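Local coordinates for hypothetical membrane protein (Corynebacterium glutamicum, PDB 6JSC), which binds heme through this C-terminal HtaA domain and probably takes part in heme transfer during heme uptake, at residues 83-88 with 159-164. The protein carries 1 engineered substitution. Residues are numbered along the deposited sequence; the frame is centred on the assembly and turned at random.
Sequences IEISFN and ISFSAT. With NA (sodium ion), chain D.
Ser86 OG binds a sodium ion at 2.4 Å on one side of strand 83-88, while its neighbours Ile85 and Phe87 turn to the other side and meet strand 159-164. Three waters, Ser60 OG and Gly59 O complete six ligands round the ion. Water 1 also donates to Phe87 O at 3.0 Å, which links the site to the next residue. Glu84 lies on the same side as the ion. Its OE1 forms a salt bridge with Arg112, and its OE2 hydrogen-bonds the sodium ligand Ser60 OG, a second-shell contact.

The side chains that meet across the two strands are all apolar, and no hydrogen bond joins them. Ile85 makes the largest share of the contact. Its CG1 stands anti to the carbonyl carbon (chi1 -62°), and the extended chain carries CD1 across to the other strand. There CD1 lies 3.6 Å from Phe161 CB and 3.7 Å from Ile159 CD1. Ile85 and Ile159 meet tip to tip, as do Ile83 and Ile159, the latter more loosely, with Ile83 CD1 4.2 Å from Ile159 CD1. Farther along, Phe87 CE1 approaches Phe161 CZ obliquely at 4.3 Å.

Leu118 touches both Ile85 and Ile159; on neighbouring strand 3-12, Trp12 touches Ile159 and Ala10 touches Phe161. The segment axes pass 9.8 Å apart and cross at -83°. This is orthogonal beta packing: two facing layers of antiparallel strands enclose the HtaA domain's hydrophobic core, away from the heme pocket.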
# COMPACT_ATOMS: atom_id res chain seq x y z
N ILE A 83 0.53 5.50 2.72
CA ILE A 83 -0.27 4.84 1.68
C ILE A 83 -1.64 5.49 1.56
O ILE A 83 -2.20 6.03 2.53
CB ILE A 83 -0.37 3.31 1.82
CG1 ILE A 83 -1.27 2.87 2.98
CG2 ILE A 83 1.01 2.67 1.92
CD1 ILE A 83 -1.77 1.43 2.84
N GLU A 84 -2.19 5.45 0.35
CA GLU A 84 -3.50 5.99 0.06
C GLU A 84 -4.21 5.01 -0.87
O GLU A 84 -3.63 4.56 -1.86
CB GLU A 84 -3.40 7.36 -0.61
CG GLU A 84 -4.71 7.91 -1.19
CD GLU A 84 -4.51 9.23 -1.91
OE1 GLU A 84 -3.47 9.88 -1.67
OE2 GLU A 84 -5.40 9.61 -2.72
N ILE A 85 -5.45 4.67 -0.52
CA ILE A 85 -6.34 3.89 -1.38
C ILE A 85 -7.27 4.88 -2.07
O ILE A 85 -8.10 5.53 -1.42
CB ILE A 85 -7.14 2.87 -0.56
CG1 ILE A 85 -6.21 1.86 0.11
CG2 ILE A 85 -8.15 2.16 -1.47
CD1 ILE A 85 -6.91 1.01 1.17
N SER A 86 -7.13 5.00 -3.39
CA SER A 86 -7.99 5.85 -4.20
C SER A 86 -8.83 4.95 -5.09
O SER A 86 -8.33 3.95 -5.62
CB SER A 86 -7.11 6.78 -5.05
OG SER A 86 -7.88 7.68 -5.82
N PHE A 87 -10.12 5.27 -5.24
CA PHE A 87 -11.01 4.41 -6.00
C PHE A 87 -12.00 5.24 -6.79
O PHE A 87 -12.37 6.35 -6.41
CB PHE A 87 -11.73 3.34 -5.14
CG PHE A 87 -12.62 3.89 -4.06
CD1 PHE A 87 -12.12 4.17 -2.80
CD2 PHE A 87 -13.97 4.12 -4.31
CE1 PHE A 87 -12.95 4.67 -1.80
CE2 PHE A 87 -14.79 4.62 -3.32
CZ PHE A 87 -14.29 4.89 -2.07
N ASN A 88 -12.43 4.67 -7.92
CA ASN A 88 -13.45 5.26 -8.79
C ASN A 88 -14.23 4.07 -9.33
O ASN A 88 -13.76 3.37 -10.23
CB ASN A 88 -12.82 6.07 -9.92
CG ASN A 88 -13.83 6.91 -10.68
OD1 ASN A 88 -15.01 6.56 -10.78
ND2 ASN A 88 -13.36 8.02 -11.24
N ILE A 159 -5.26 -5.96 -1.00
CA ILE A 159 -5.44 -4.97 0.05
C ILE A 159 -6.92 -4.91 0.43
O ILE A 159 -7.80 -5.02 -0.42
CB ILE A 159 -4.89 -3.57 -0.34
CG1 ILE A 159 -4.90 -2.62 0.87
CG2 ILE A 159 -5.65 -2.96 -1.52
CD1 ILE A 159 -4.05 -1.35 0.70
N SER A 160 -7.17 -4.81 1.73
CA SER A 160 -8.53 -4.64 2.22
C SER A 160 -8.59 -3.42 3.12
O SER A 160 -7.59 -3.04 3.74
CB SER A 160 -9.03 -5.88 2.99
OG SER A 160 -8.18 -6.19 4.07
N PHE A 161 -9.76 -2.79 3.18
CA PHE A 161 -9.92 -1.62 4.03
C PHE A 161 -11.35 -1.55 4.53
O PHE A 161 -12.27 -2.13 3.94
CB PHE A 161 -9.54 -0.31 3.31
CG PHE A 161 -10.63 0.24 2.42
CD1 PHE A 161 -10.80 -0.22 1.13
CD2 PHE A 161 -11.49 1.22 2.90
CE1 PHE A 161 -11.82 0.29 0.32
CE2 PHE A 161 -12.51 1.73 2.10
CZ PHE A 161 -12.67 1.27 0.81
N SER A 162 -11.55 -0.81 5.62
CA SER A 162 -12.87 -0.45 6.09
C SER A 162 -12.77 0.95 6.68
O SER A 162 -11.74 1.32 7.25
CB SER A 162 -13.40 -1.44 7.13
OG SER A 162 -12.58 -1.43 8.28
N ALA A 163 -13.83 1.74 6.51
CA ALA A 163 -13.82 3.10 7.02
C ALA A 163 -15.22 3.46 7.49
O ALA A 163 -16.21 3.09 6.85
CB ALA A 163 -13.39 4.10 5.94
N THR A 164 -15.30 4.17 8.61
CA THR A 164 -16.53 4.84 8.97
C THR A 164 -16.51 6.25 8.39
O THR A 164 -15.44 6.87 8.25
CB THR A 164 -16.69 4.88 10.50
OG1 THR A 164 -15.53 5.49 11.08
CG2 THR A 164 -16.83 3.47 11.05
NA NA D . -9.34 9.35 -4.98
O HOH W 1 -10.76 8.86 -6.75
O HOH W 2 -10.95 10.98 -4.30
O HOH W 3 -8.01 11.01 -6.04